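Local atomic coordinates of T-cell surface glycoprotein CD1A1 antigen (Gallus gallus, PDB entry 3JVG), a protein that probably presents lipid antigens to T cells as a CD1-family, MHC class I-like cell-surface glycoprotein, of which this chain is the ectodomain. Residues T15-N18 / V22-G25; F89-S94 / Q116-F121; T107-A112 / G126-M131; G43-Y48 / V63-I68; V33-L38 / P50-S55. All coordinates share one frame; numbering follows the deposited sequence.

Contact 1 of 5, residues T15-N18 / V22-G25. With NAG (2-acetamido-2-deoxy-beta-D-glucopyranose), chain J.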
# COMPACT_ATOMS: atom_id res chain seq x y z
N THR A 15 -11.45 8.22 11.07
CA THR A 15 -11.40 7.98 12.49
C THR A 15 -12.44 8.88 13.15
O THR A 15 -12.32 10.13 13.13
CB THR A 15 -10.00 8.35 13.08
OG1 THR A 15 -8.98 7.64 12.37
CG2 THR A 15 -9.93 7.97 14.50
N PHE A 16 -13.43 8.29 13.77
CA PHE A 16 -14.36 9.10 14.53
C PHE A 16 -13.83 9.34 15.92
O PHE A 16 -13.79 8.42 16.75
CB PHE A 16 -15.75 8.46 14.52
CG PHE A 16 -16.32 8.32 13.12
CD1 PHE A 16 -15.80 7.37 12.24
CD2 PHE A 16 -17.32 9.22 12.65
CE1 PHE A 16 -16.28 7.27 10.94
CE2 PHE A 16 -17.80 9.12 11.32
CZ PHE A 16 -17.27 8.12 10.48
N GLN A 17 -13.41 10.55 16.21
CA GLN A 17 -12.84 10.83 17.54
C GLN A 17 -13.89 11.11 18.64
O GLN A 17 -13.70 10.70 19.79
CB GLN A 17 -11.83 11.96 17.48
CG GLN A 17 -10.80 11.77 16.37
CD GLN A 17 -9.77 12.86 16.38
OE1 GLN A 17 -10.04 13.99 15.94
NE2 GLN A 17 -8.56 12.54 16.89
N ASN A 18 -14.96 11.81 18.29
CA ASN A 18 -16.10 12.06 19.19
C ASN A 18 -17.33 12.31 18.30
O ASN A 18 -17.25 12.14 17.08
CB ASN A 18 -15.83 13.21 20.19
CG ASN A 18 -15.54 14.55 19.51
OD1 ASN A 18 -16.08 14.84 18.43
ND2 ASN A 18 -14.70 15.38 20.14
N VAL A 22 -14.24 14.14 13.10
CA VAL A 22 -13.79 12.99 12.30
C VAL A 22 -12.64 13.35 11.36
O VAL A 22 -12.68 14.34 10.65
CB VAL A 22 -15.00 12.22 11.64
CG1 VAL A 22 -16.19 13.12 11.40
CG2 VAL A 22 -14.63 11.36 10.42
N LEU A 23 -11.59 12.53 11.38
CA LEU A 23 -10.43 12.76 10.52
C LEU A 23 -10.51 11.79 9.34
O LEU A 23 -10.46 10.57 9.53
CB LEU A 23 -9.13 12.55 11.28
CG LEU A 23 -9.05 13.02 12.74
CD1 LEU A 23 -7.75 12.53 13.40
CD2 LEU A 23 -9.22 14.55 12.90
N VAL A 24 -10.67 12.33 8.14
CA VAL A 24 -10.93 11.53 6.96
C VAL A 24 -9.69 11.52 6.09
O VAL A 24 -8.96 12.52 6.01
CB VAL A 24 -12.10 12.15 6.17
CG1 VAL A 24 -12.44 11.32 4.95
CG2 VAL A 24 -13.35 12.32 7.07
N GLY A 25 -9.46 10.44 5.39
CA GLY A 25 -8.48 10.51 4.32
C GLY A 25 -8.99 9.67 3.17
O GLY A 25 -9.89 8.86 3.35
C1 NAG J . -14.29 16.70 19.72
C2 NAG J . -14.54 17.71 20.86
C3 NAG J . -13.99 19.09 20.48
C4 NAG J . -12.46 18.94 20.30
C5 NAG J . -12.17 17.89 19.19
C6 NAG J . -10.66 17.63 18.92
C7 NAG J . -16.39 17.30 22.48
C8 NAG J . -17.88 17.39 22.72
N2 NAG J . -15.95 17.73 21.28
O3 NAG J . -14.43 20.11 21.39
O4 NAG J . -11.82 20.16 19.97
O5 NAG J . -12.91 16.67 19.37
O6 NAG J . -10.06 16.52 19.58
O7 NAG J . -15.65 16.86 23.37
O HOH W 1 -8.39 8.64 10.03

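Contact 2 of 5, residues F89-S94 / Q116-F121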
# COMPACT_ATOMS: atom_id res chain seq x y z
N PHE A 89 -13.26 5.17 16.94
CA PHE A 89 -13.30 3.99 16.08
C PHE A 89 -13.02 4.39 14.64
O PHE A 89 -13.03 5.58 14.31
CB PHE A 89 -14.63 3.23 16.20
CG PHE A 89 -15.84 4.07 15.97
CD1 PHE A 89 -16.22 4.43 14.69
CD2 PHE A 89 -16.60 4.51 17.04
CE1 PHE A 89 -17.35 5.24 14.49
CE2 PHE A 89 -17.74 5.31 16.84
CZ PHE A 89 -18.11 5.67 15.57
N VAL A 90 -12.79 3.39 13.80
CA VAL A 90 -12.46 3.67 12.43
C VAL A 90 -13.29 2.88 11.43
O VAL A 90 -13.52 1.65 11.60
CB VAL A 90 -10.86 3.78 12.15
CG1 VAL A 90 -10.00 3.61 13.37
CG2 VAL A 90 -10.35 3.09 10.86
N PHE A 91 -13.76 3.60 10.42
CA PHE A 91 -14.37 3.01 9.26
C PHE A 91 -13.45 3.20 8.08
O PHE A 91 -12.71 4.21 8.03
CB PHE A 91 -15.72 3.63 8.95
CG PHE A 91 -16.83 3.06 9.72
CD1 PHE A 91 -17.20 3.62 10.93
CD2 PHE A 91 -17.54 1.97 9.23
CE1 PHE A 91 -18.28 3.09 11.70
CE2 PHE A 91 -18.63 1.42 9.92
CZ PHE A 91 -19.02 1.97 11.18
N GLN A 92 -13.47 2.22 7.18
CA GLN A 92 -12.85 2.29 5.89
C GLN A 92 -13.79 1.85 4.75
O GLN A 92 -14.73 1.03 4.97
CB GLN A 92 -11.54 1.47 5.90
CG GLN A 92 -10.54 1.86 6.99
CD GLN A 92 -9.60 0.70 7.32
OE1 GLN A 92 -9.90 -0.07 8.24
NE2 GLN A 92 -8.55 0.50 6.51
N SER A 93 -13.54 2.39 3.55
CA SER A 93 -14.19 1.90 2.33
C SER A 93 -13.17 1.61 1.28
O SER A 93 -12.21 2.36 1.17
CB SER A 93 -15.13 2.91 1.63
OG SER A 93 -15.82 3.72 2.50
N SER A 94 -13.46 0.61 0.44
CA SER A 94 -12.65 0.26 -0.73
C SER A 94 -13.68 0.08 -1.82
O SER A 94 -14.60 -0.75 -1.67
CB SER A 94 -11.91 -1.03 -0.45
OG SER A 94 -11.10 -1.48 -1.53
N GLN A 116 -12.11 -4.80 9.96
CA GLN A 116 -12.65 -6.06 9.45
C GLN A 116 -13.82 -5.80 8.56
O GLN A 116 -14.53 -4.86 8.80
CB GLN A 116 -13.22 -6.91 10.63
CG GLN A 116 -12.20 -7.51 11.59
CD GLN A 116 -11.15 -8.35 10.90
OE1 GLN A 116 -11.44 -9.15 9.99
NE2 GLN A 116 -9.90 -8.20 11.35
N ASN A 117 -14.04 -6.63 7.53
CA ASN A 117 -15.19 -6.50 6.61
C ASN A 117 -16.42 -6.29 7.46
O ASN A 117 -16.64 -7.03 8.39
CB ASN A 117 -15.38 -7.78 5.80
CG ASN A 117 -14.21 -8.04 4.90
OD1 ASN A 117 -13.55 -7.09 4.47
ND2 ASN A 117 -13.96 -9.31 4.57
N PHE A 118 -17.21 -5.29 7.12
CA PHE A 118 -18.38 -4.95 7.89
C PHE A 118 -19.65 -4.95 7.00
O PHE A 118 -20.74 -5.43 7.39
CB PHE A 118 -18.08 -3.60 8.55
CG PHE A 118 -19.25 -2.97 9.25
CD1 PHE A 118 -19.60 -3.33 10.55
CD2 PHE A 118 -19.96 -1.97 8.62
CE1 PHE A 118 -20.66 -2.72 11.22
CE2 PHE A 118 -21.02 -1.31 9.26
CZ PHE A 118 -21.38 -1.69 10.59
N LEU A 119 -19.52 -4.43 5.78
CA LEU A 119 -20.63 -4.44 4.84
C LEU A 119 -20.06 -4.64 3.45
O LEU A 119 -18.99 -4.13 3.14
CB LEU A 119 -21.32 -3.11 4.95
CG LEU A 119 -22.79 -2.85 5.09
CD1 LEU A 119 -23.62 -3.93 5.83
CD2 LEU A 119 -22.97 -1.41 5.69
N ARG A 120 -20.76 -5.41 2.63
CA ARG A 120 -20.31 -5.67 1.28
C ARG A 120 -21.51 -5.57 0.30
O ARG A 120 -22.57 -6.19 0.51
CB ARG A 120 -19.65 -7.05 1.16
CG ARG A 120 -19.41 -7.49 -0.28
CD ARG A 120 -18.63 -8.83 -0.37
NE ARG A 120 -17.24 -8.67 0.09
CZ ARG A 120 -16.40 -9.65 0.39
NH1 ARG A 120 -16.79 -10.93 0.32
NH2 ARG A 120 -15.17 -9.36 0.78
N PHE A 121 -21.31 -4.78 -0.75
CA PHE A 121 -22.31 -4.64 -1.77
C PHE A 121 -22.40 -5.87 -2.66
O PHE A 121 -21.38 -6.46 -3.05
CB PHE A 121 -22.03 -3.41 -2.62
CG PHE A 121 -23.24 -2.96 -3.46
CD1 PHE A 121 -24.33 -2.31 -2.86
CD2 PHE A 121 -23.28 -3.18 -4.82
CE1 PHE A 121 -25.47 -1.89 -3.64
CE2 PHE A 121 -24.38 -2.77 -5.61
CZ PHE A 121 -25.48 -2.13 -4.99

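Contact 3 of 5, residues T107-A112 / G126-M131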
# COMPACT_ATOMS: atom_id res chain seq x y z
N THR A 107 -16.43 -6.08 -9.69
CA THR A 107 -16.68 -4.84 -8.99
C THR A 107 -16.57 -5.11 -7.51
O THR A 107 -16.73 -6.26 -7.09
CB THR A 107 -18.11 -4.24 -9.26
OG1 THR A 107 -19.12 -5.15 -8.75
CG2 THR A 107 -18.31 -3.91 -10.70
N PHE A 108 -16.29 -4.08 -6.72
CA PHE A 108 -16.24 -4.25 -5.29
C PHE A 108 -16.68 -3.00 -4.60
O PHE A 108 -16.41 -1.89 -5.08
CB PHE A 108 -14.83 -4.67 -4.80
CG PHE A 108 -13.69 -3.80 -5.31
CD1 PHE A 108 -13.09 -4.08 -6.52
CD2 PHE A 108 -13.20 -2.76 -4.53
CE1 PHE A 108 -12.04 -3.31 -6.98
CE2 PHE A 108 -12.12 -1.99 -4.95
CZ PHE A 108 -11.54 -2.24 -6.21
N PHE A 109 -17.38 -3.17 -3.48
CA PHE A 109 -17.71 -2.01 -2.67
C PHE A 109 -17.88 -2.60 -1.26
O PHE A 109 -18.89 -3.24 -0.97
CB PHE A 109 -19.01 -1.32 -3.18
CG PHE A 109 -19.44 -0.06 -2.41
CD1 PHE A 109 -20.54 0.68 -2.89
CD2 PHE A 109 -18.78 0.41 -1.29
CE1 PHE A 109 -20.97 1.86 -2.25
CE2 PHE A 109 -19.19 1.55 -0.63
CZ PHE A 109 -20.31 2.29 -1.11
N ASP A 110 -16.81 -2.44 -0.46
CA ASP A 110 -16.71 -2.97 0.87
C ASP A 110 -16.49 -1.84 1.88
O ASP A 110 -15.74 -0.87 1.62
CB ASP A 110 -15.54 -3.95 0.98
CG ASP A 110 -15.74 -5.20 0.14
OD1 ASP A 110 -15.38 -5.17 -1.04
OD2 ASP A 110 -16.20 -6.25 0.68
N ILE A 111 -17.15 -1.99 3.02
CA ILE A 111 -16.91 -1.18 4.17
C ILE A 111 -16.34 -2.01 5.32
O ILE A 111 -16.78 -3.15 5.61
CB ILE A 111 -18.17 -0.42 4.51
CG1 ILE A 111 -18.53 0.47 3.27
CG2 ILE A 111 -17.98 0.36 5.78
CD1 ILE A 111 -19.87 1.04 3.28
N ALA A 112 -15.28 -1.45 5.92
CA ALA A 112 -14.72 -2.08 7.07
C ALA A 112 -15.01 -1.27 8.33
O ALA A 112 -15.22 -0.03 8.30
CB ALA A 112 -13.19 -2.33 6.89
N GLY A 126 -28.27 -5.90 -6.11
CA GLY A 126 -28.34 -4.51 -5.73
C GLY A 126 -28.71 -4.39 -4.26
O GLY A 126 -29.60 -3.63 -3.91
N THR A 127 -28.08 -5.18 -3.40
CA THR A 127 -28.26 -4.95 -1.98
C THR A 127 -26.93 -5.13 -1.20
O THR A 127 -25.89 -5.33 -1.82
CB THR A 127 -29.34 -5.86 -1.43
OG1 THR A 127 -29.78 -5.37 -0.13
CG2 THR A 127 -28.81 -7.31 -1.38
N TRP A 128 -27.03 -5.10 0.13
CA TRP A 128 -25.91 -5.24 1.06
C TRP A 128 -25.83 -6.55 1.82
O TRP A 128 -26.83 -7.01 2.37
CB TRP A 128 -25.90 -4.06 2.02
CG TRP A 128 -25.75 -2.73 1.27
CD1 TRP A 128 -26.77 -1.97 0.72
CD2 TRP A 128 -24.52 -2.05 0.96
NE1 TRP A 128 -26.24 -0.84 0.12
CE2 TRP A 128 -24.87 -0.87 0.23
CE3 TRP A 128 -23.15 -2.31 1.23
CZ2 TRP A 128 -23.92 0.05 -0.20
CZ3 TRP A 128 -22.20 -1.40 0.78
CH2 TRP A 128 -22.60 -0.23 0.06
N ASP A 129 -24.64 -7.15 1.84
CA ASP A 129 -24.31 -8.29 2.73
C ASP A 129 -23.70 -7.81 4.06
O ASP A 129 -22.71 -7.06 4.08
CB ASP A 129 -23.37 -9.31 2.07
CG ASP A 129 -23.83 -9.74 0.64
OD1 ASP A 129 -25.04 -9.65 0.32
OD2 ASP A 129 -22.96 -10.17 -0.17
N GLN A 130 -24.31 -8.29 5.16
CA GLN A 130 -23.81 -8.11 6.50
C GLN A 130 -22.56 -8.98 6.63
O GLN A 130 -22.62 -10.20 6.39
CB GLN A 130 -24.90 -8.52 7.50
CG GLN A 130 -24.52 -8.40 8.99
CD GLN A 130 -25.60 -8.98 9.97
OE1 GLN A 130 -26.77 -9.07 9.66
NE2 GLN A 130 -25.16 -9.34 11.15
N MET A 131 -21.42 -8.37 7.01
CA MET A 131 -20.17 -9.11 7.12
C MET A 131 -19.71 -9.46 8.56
O MET A 131 -18.80 -10.27 8.75
CB MET A 131 -19.07 -8.36 6.36
CG MET A 131 -19.45 -8.15 4.86
SD MET A 131 -19.69 -9.73 4.00
CE MET A 131 -18.00 -10.29 3.76

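Contact 4 of 5, residues G43-Y48 / V63-I68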
# COMPACT_ATOMS: atom_id res chain seq x y z
N GLY A 43 -10.30 18.87 2.29
CA GLY A 43 -11.16 17.92 1.60
C GLY A 43 -11.21 18.09 0.08
O GLY A 43 -12.07 17.48 -0.58
N ASN A 44 -10.31 18.92 -0.46
CA ASN A 44 -10.20 19.13 -1.89
C ASN A 44 -9.39 18.00 -2.47
O ASN A 44 -8.47 17.51 -1.81
CB ASN A 44 -9.49 20.45 -2.24
CG ASN A 44 -10.37 21.69 -2.02
OD1 ASN A 44 -9.83 22.81 -1.91
ND2 ASN A 44 -11.70 21.51 -1.95
N ILE A 45 -9.72 17.58 -3.68
CA ILE A 45 -9.03 16.51 -4.32
C ILE A 45 -7.76 17.02 -4.92
O ILE A 45 -7.73 18.10 -5.49
CB ILE A 45 -9.88 15.84 -5.34
CG1 ILE A 45 -10.84 14.91 -4.60
CG2 ILE A 45 -9.04 15.08 -6.35
CD1 ILE A 45 -12.32 15.39 -4.58
N ARG A 46 -6.70 16.23 -4.80
CA ARG A 46 -5.39 16.54 -5.36
C ARG A 46 -5.12 15.50 -6.43
O ARG A 46 -5.40 14.33 -6.21
CB ARG A 46 -4.31 16.41 -4.26
CG ARG A 46 -4.53 17.36 -3.06
CD ARG A 46 -3.51 17.10 -1.92
N TYR A 47 -4.55 15.93 -7.56
CA TYR A 47 -4.30 15.10 -8.73
C TYR A 47 -2.83 14.95 -8.92
O TYR A 47 -2.12 15.92 -9.01
CB TYR A 47 -4.86 15.75 -10.00
CG TYR A 47 -6.35 15.94 -9.97
CD1 TYR A 47 -6.91 17.10 -9.45
CD2 TYR A 47 -7.20 14.94 -10.46
CE1 TYR A 47 -8.29 17.27 -9.42
CE2 TYR A 47 -8.56 15.10 -10.42
CZ TYR A 47 -9.09 16.27 -9.90
OH TYR A 47 -10.45 16.40 -9.86
N TYR A 48 -2.35 13.72 -8.94
CA TYR A 48 -0.90 13.47 -8.92
C TYR A 48 -0.31 13.17 -10.31
O TYR A 48 0.89 13.24 -10.49
CB TYR A 48 -0.62 12.24 -8.05
CG TYR A 48 -0.89 12.38 -6.55
CD1 TYR A 48 -0.97 13.64 -5.93
CD2 TYR A 48 -0.97 11.24 -5.74
CE1 TYR A 48 -1.16 13.76 -4.57
CE2 TYR A 48 -1.15 11.37 -4.37
CZ TYR A 48 -1.25 12.63 -3.80
OH TYR A 48 -1.44 12.75 -2.45
N VAL A 63 -18.41 16.76 -11.33
CA VAL A 63 -19.34 15.77 -10.83
C VAL A 63 -18.63 14.69 -9.96
O VAL A 63 -19.13 14.29 -8.90
CB VAL A 63 -20.17 15.12 -11.99
CG1 VAL A 63 -21.04 13.93 -11.46
CG2 VAL A 63 -21.07 16.15 -12.60
N ILE A 64 -17.47 14.25 -10.41
CA ILE A 64 -16.66 13.30 -9.67
C ILE A 64 -16.27 13.88 -8.31
O ILE A 64 -16.52 13.24 -7.28
CB ILE A 64 -15.49 12.83 -10.52
CG1 ILE A 64 -16.04 12.04 -11.73
CG2 ILE A 64 -14.53 12.01 -9.70
CD1 ILE A 64 -14.98 11.59 -12.69
N GLU A 65 -15.76 15.12 -8.28
CA GLU A 65 -15.36 15.76 -7.00
C GLU A 65 -16.53 15.91 -6.04
O GLU A 65 -16.46 15.48 -4.88
CB GLU A 65 -14.68 17.11 -7.22
CG GLU A 65 -13.35 16.98 -7.94
CD GLU A 65 -12.37 18.14 -7.72
OE1 GLU A 65 -12.55 18.95 -6.75
OE2 GLU A 65 -11.40 18.23 -8.51
N SER A 66 -17.61 16.49 -6.53
CA SER A 66 -18.81 16.63 -5.74
C SER A 66 -19.37 15.29 -5.25
O SER A 66 -19.85 15.22 -4.12
CB SER A 66 -19.87 17.44 -6.53
OG SER A 66 -21.08 17.56 -5.79
N SER A 67 -19.34 14.23 -6.06
CA SER A 67 -19.77 12.91 -5.58
C SER A 67 -18.83 12.33 -4.52
O SER A 67 -19.28 11.78 -3.52
CB SER A 67 -19.92 11.92 -6.72
OG SER A 67 -20.88 12.42 -7.66
N ILE A 68 -17.52 12.46 -4.72
CA ILE A 68 -16.58 12.09 -3.67
C ILE A 68 -16.85 12.82 -2.35
O ILE A 68 -16.96 12.17 -1.29
CB ILE A 68 -15.11 12.22 -4.11
CG1 ILE A 68 -14.79 11.15 -5.17
CG2 ILE A 68 -14.20 12.07 -2.94
CD1 ILE A 68 -13.39 11.36 -5.86

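Contact 5 of 5, residues V33-L38 / P50-S55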
# COMPACT_ATOMS: atom_id res chain seq x y z
N VAL A 33 -0.42 2.80 -9.13
CA VAL A 33 -0.14 4.20 -9.47
C VAL A 33 -1.13 5.09 -8.73
O VAL A 33 -2.38 4.96 -8.91
CB VAL A 33 -0.26 4.45 -10.97
CG1 VAL A 33 -0.10 5.95 -11.26
CG2 VAL A 33 0.72 3.56 -11.79
N LYS A 34 -0.61 5.98 -7.87
CA LYS A 34 -1.47 6.85 -7.08
C LYS A 34 -2.00 7.99 -7.95
O LYS A 34 -1.23 8.82 -8.40
CB LYS A 34 -0.74 7.38 -5.86
CG LYS A 34 -0.56 6.27 -4.77
CD LYS A 34 0.38 6.75 -3.64
CE LYS A 34 0.51 5.70 -2.49
NZ LYS A 34 1.11 6.23 -1.19
N MET A 35 -3.33 8.01 -8.19
CA MET A 35 -3.91 9.02 -9.09
C MET A 35 -4.07 10.32 -8.34
O MET A 35 -3.81 11.37 -8.89
CB MET A 35 -5.26 8.56 -9.64
CG MET A 35 -5.14 7.35 -10.56
SD MET A 35 -6.77 7.01 -11.25
CE MET A 35 -7.63 6.52 -9.77
N GLY A 36 -4.49 10.27 -7.09
CA GLY A 36 -4.67 11.45 -6.27
C GLY A 36 -5.19 11.11 -4.89
O GLY A 36 -5.25 9.94 -4.48
N SER A 37 -5.54 12.13 -4.13
CA SER A 37 -5.92 11.92 -2.78
C SER A 37 -6.79 13.07 -2.31
O SER A 37 -6.98 14.07 -3.01
CB SER A 37 -4.69 11.85 -1.87
OG SER A 37 -4.09 13.11 -1.82
N LEU A 38 -7.25 12.92 -1.09
CA LEU A 38 -8.13 13.83 -0.41
C LEU A 38 -7.32 14.55 0.64
O LEU A 38 -6.64 13.92 1.51
CB LEU A 38 -9.18 12.95 0.24
CG LEU A 38 -10.58 13.29 0.63
CD1 LEU A 38 -11.40 13.56 -0.60
CD2 LEU A 38 -11.01 11.99 1.30
N PRO A 50 -0.24 13.78 -14.52
CA PRO A 50 -0.55 14.80 -15.50
C PRO A 50 -1.56 14.36 -16.55
O PRO A 50 -2.21 15.21 -17.11
CB PRO A 50 0.79 15.09 -16.16
CG PRO A 50 1.81 14.34 -15.43
CD PRO A 50 1.19 13.43 -14.46
N TRP A 51 -1.69 13.07 -16.84
CA TRP A 51 -2.68 12.61 -17.84
C TRP A 51 -4.15 12.63 -17.31
O TRP A 51 -5.09 12.58 -18.08
CB TRP A 51 -2.30 11.23 -18.37
CG TRP A 51 -2.05 10.21 -17.24
CD1 TRP A 51 -0.85 9.86 -16.69
CD2 TRP A 51 -3.05 9.44 -16.56
NE1 TRP A 51 -1.04 8.91 -15.69
CE2 TRP A 51 -2.39 8.65 -15.59
CE3 TRP A 51 -4.45 9.35 -16.67
CZ2 TRP A 51 -3.08 7.78 -14.74
CZ3 TRP A 51 -5.14 8.47 -15.82
CH2 TRP A 51 -4.46 7.72 -14.87
N LEU A 52 -4.33 12.75 -16.00
CA LEU A 52 -5.71 12.69 -15.42
C LEU A 52 -6.66 13.78 -15.89
O LEU A 52 -7.69 13.48 -16.55
CB LEU A 52 -5.65 12.76 -13.90
CG LEU A 52 -5.93 11.70 -12.84
CD1 LEU A 52 -6.55 10.36 -13.28
CD2 LEU A 52 -4.68 11.58 -11.93
N ARG A 53 -6.36 15.03 -15.54
CA ARG A 53 -7.28 16.15 -15.82
C ARG A 53 -7.68 16.29 -17.26
O ARG A 53 -8.83 16.52 -17.52
CB ARG A 53 -6.79 17.51 -15.26
CG ARG A 53 -6.75 17.59 -13.73
CD ARG A 53 -8.16 17.46 -13.09
NE ARG A 53 -8.99 18.64 -13.37
CZ ARG A 53 -9.98 19.12 -12.60
NH1 ARG A 53 -10.29 18.54 -11.44
NH2 ARG A 53 -10.66 20.19 -12.99
N PRO A 54 -6.76 16.12 -18.23
CA PRO A 54 -7.21 16.30 -19.59
C PRO A 54 -7.91 15.08 -20.14
O PRO A 54 -8.42 15.13 -21.28
CB PRO A 54 -5.89 16.52 -20.36
CG PRO A 54 -4.79 16.69 -19.29
CD PRO A 54 -5.30 15.86 -18.18
N SER A 55 -7.97 13.99 -19.37
CA SER A 55 -8.60 12.79 -19.87
C SER A 55 -10.11 12.91 -19.85
O SER A 55 -10.76 12.22 -20.61
CB SER A 55 -8.10 11.52 -19.17
OG SER A 55 -8.78 11.33 -17.93

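Contact 1 of 5, residues T15-N18 / V22-G25
Thr15 and Leu23 form an antiparallel hydrogen-bonded pair. Thr15 N donates to Leu23 O over 3.0 Å, close to straight at 164°. The return bond, Leu23 N to Thr15 O, measures 3.1 Å. Next to them Phe16 and Val22 make a non-hydrogen-bonded pair whose side chains lie alongside each other and point the same way. With CG beside its backbone N (chi1 -60°), Phe16 lays its ring along Val22. The CG2 methyl of Val22 sits over the centre of that ring, 4.0 Å from its centroid and 12° off the normal, which is a CH-pi contact. The opposite face of the sheet carries Thr15 and Leu23. There Gln17 crosses Leu23 nearly at right angles, OE1 coming within 3.2 Å of Leu23 CD2; the same OE1 makes a weak hydrogen bond with Ser21 OG. A water donates to Leu23 O and is also hydrogen-bonded to Thr15 OG1 (2.6 Å), so that carbonyl accepts from backbone and solvent alike.

Farther out, Phe16 packs on Val79 of helix 58-82 and meets the ring of Phe89, while Thr15 touches the partner protein chain. At the turn end of this hairpin, Asn18 ND2 is bonded covalently to C1 of an N-acetylglucosamine (1.4 Å). The chemistry implies an apolar face at Phe16 under the helix, a hydrated one at Thr15 and Leu23, and a turn marked by its glycan.

Contact 2 of 5, residues F89-S94 / Q116-F121
Phe91 keeps CG beside its backbone N (chi1 -83°), which carries its ring toward strand 116-122; Phe118 holds CG on the far side from N (chi1 171°), which brings its ring to meet it. With the nearest CA atoms, those of these two residues, still 9.0 Å apart, the rings bridge the gap alone. Phe91 presents its edge, led by CE2, to the face of Phe118, and the planes stand at 82°, a T-shaped pair with centroids 5.4 Å apart. CE2 of Phe91 is 3.7 Å from Phe118 CE2 and 3.9 Å from Phe118 CD2, so the approach is over one side of the face and not its centre.

The strands involved, 89-99 and 116-122, are not neighbours: strand 105-113 runs between them in the antiparallel platform sheet of the MHC-like domain. On that middle strand Ile111 faces both Phe118 and Leu119, a classic beta bulge, and packs on Phe91, while Tyr113 meets both phenylalanine rings. Leu136 and Ala140 of helix 135-145 cover Phe118 from above the sheet, and Phe118 O takes a hydrogen bond from Ser137 OG. On the sheet's other side, Gln92 is hydrogen-bonded through both OE1 and NE2 to the partner protein chain.

Contact 3 of 5, residues T107-A112 / G126-M131
Trp128 reaches across to Phe109 and Ile111. From CB, chi1 of -60° sets CG beside the backbone N, and chi2 of 86° turns the six-membered half of the indole toward strand 105-113. The pyrrole side is occupied elsewhere, NE1 being hydrogen-bonded to Asn151 OD1 of helix 148-172, and this fixes the rotation of the ring system. Along the benzo edge, CZ2 comes to 4.0 Å from Phe109 CE1. The leading atom is CH2: it sits 3.5 Å above the plane of the Phe109 ring, over its centre, with Phe109 CE1 at 3.5 Å and Phe109 CZ at 3.6 Å. The planes stand at 75° and the six-membered centroids are 4.9 Å apart, so the pair is edge-to-face with Trp128 giving the edge. The last corner, CZ3, rests 4.2 Å from Ile111 CD1.

Phe121, from the strand running between these two, makes another edge-to-face pair with Trp128. Ile154 of helix 148-172 lies against both Phe109 and Trp128. Such an apolar cluster, where the platform sheet meets the helices lying across it, belongs to the MHC class I-like fold; a bound molecule of unknown identity next to Ile111 may only mark a pocket, as would fit the groove of a CD1 molecule.

Contact 4 of 5, residues G43-Y48 / V63-I68
The polar link joins Tyr47 to Glu65. Tyr47 OH donates to Glu65 OE2 over a very short 2.5 Å, with the oxygen lying in the plane of the phenol ring and the carboxylate turned 39° from that plane. Glu65 has CG beside its backbone N (chi1 -66°) and an extended chain beyond, which carries the carboxylate out to the phenol. Arg53 NH1 forms a salt bridge to the same OE2, so this oxygen has two partners; the added positive charge would probably favour the ionised carboxylate.

Apolar packing centres on Ile45. Its CD1 lies 3.9 Å from Glu65 CG, using the aliphatic part of that side chain, and 4.2 Å from Ile68 CG2. Ile45 CG2 sits 3.7 Å above the plane of the Tyr47 ring, toward its rim, and thereby backs the phenol.

Trp61, from the same helix, meets the Tyr47 ring edge-to-face. Strand 45-47 is an outermost strand of the platform sheet, hydrogen-bonded to strand 33-38; its short axis and that of helix segment 63-68 come within 10.7 Å, with Ile68 also reaching Leu38 of strand 33-38.

Contact 5 of 5, residues V33-L38 / P50-S55
Apolar contact is carried by Met35 against Leu52 and Trp51. The side chains of Met35 and Leu52 cross at about a right angle, and both methyls of the leucine are used: CD2 lies 3.8 Å from Met35 CB, and CD1 3.9 Å from Met35 SD. The methionine has CG beside its backbone N (chi1 -66°), and the extended torsion that follows (chi2 -175°) carries SD out to Leu52 CD1 and to the indole. There SD is 4.4 Å from Trp51 CH2, approaching the ring system obliquely.

Hydrogen bonding shapes the weakly bonded helical turn that delivers Leu52. Leu52 O accepts from Ser55 N (2.9 Å) and from Ser55 OG (2.8 Å), the hydroxyl lying in the carbonyl plane on a lone pair. Trp51 NE1 is hydrogen-bonded to Asp176 OD2, which would limit the rotation of the indole.

Phe169 of helix 148-172 packs on Leu52 and Ser55, and Ala172 of that helix touches Trp51. The segment 50-55, which joins strand 45-47 to helix 58-82, thus packs against both strand 33-38 and helix 148-172, with Phe169 touching Met35 as well, an arrangement consistent with one end of the groove in an MHC class I-like platform.

How the contacts relate
All five contacts lie in the MHC-I-like domain and share its eight-stranded antiparallel sheet. Along the chain contact 1 comes first; contacts 4 and 5 follow with alternating segments, and contacts 2 and 3 interleave in the same way. Contacts 2 and 3 have centres 8 Å apart, joined where Ile111 pairs with Phe118; the centres of contacts 4 and 5 lie 10 Å apart at the edge formed by strands 45-47 and 33-38, where Tyr48 is probably hydrogen-bonded to Met35 and Ser37. Contact 1 bridges the halves, its strand 6-18 flanking 89-99 and its strand 21-30 flanking 33-38. Contacts 1 to 3 knit the sheet; contacts 4 and 5 join it to helical segments, beside what is probably the lipid-binding groove.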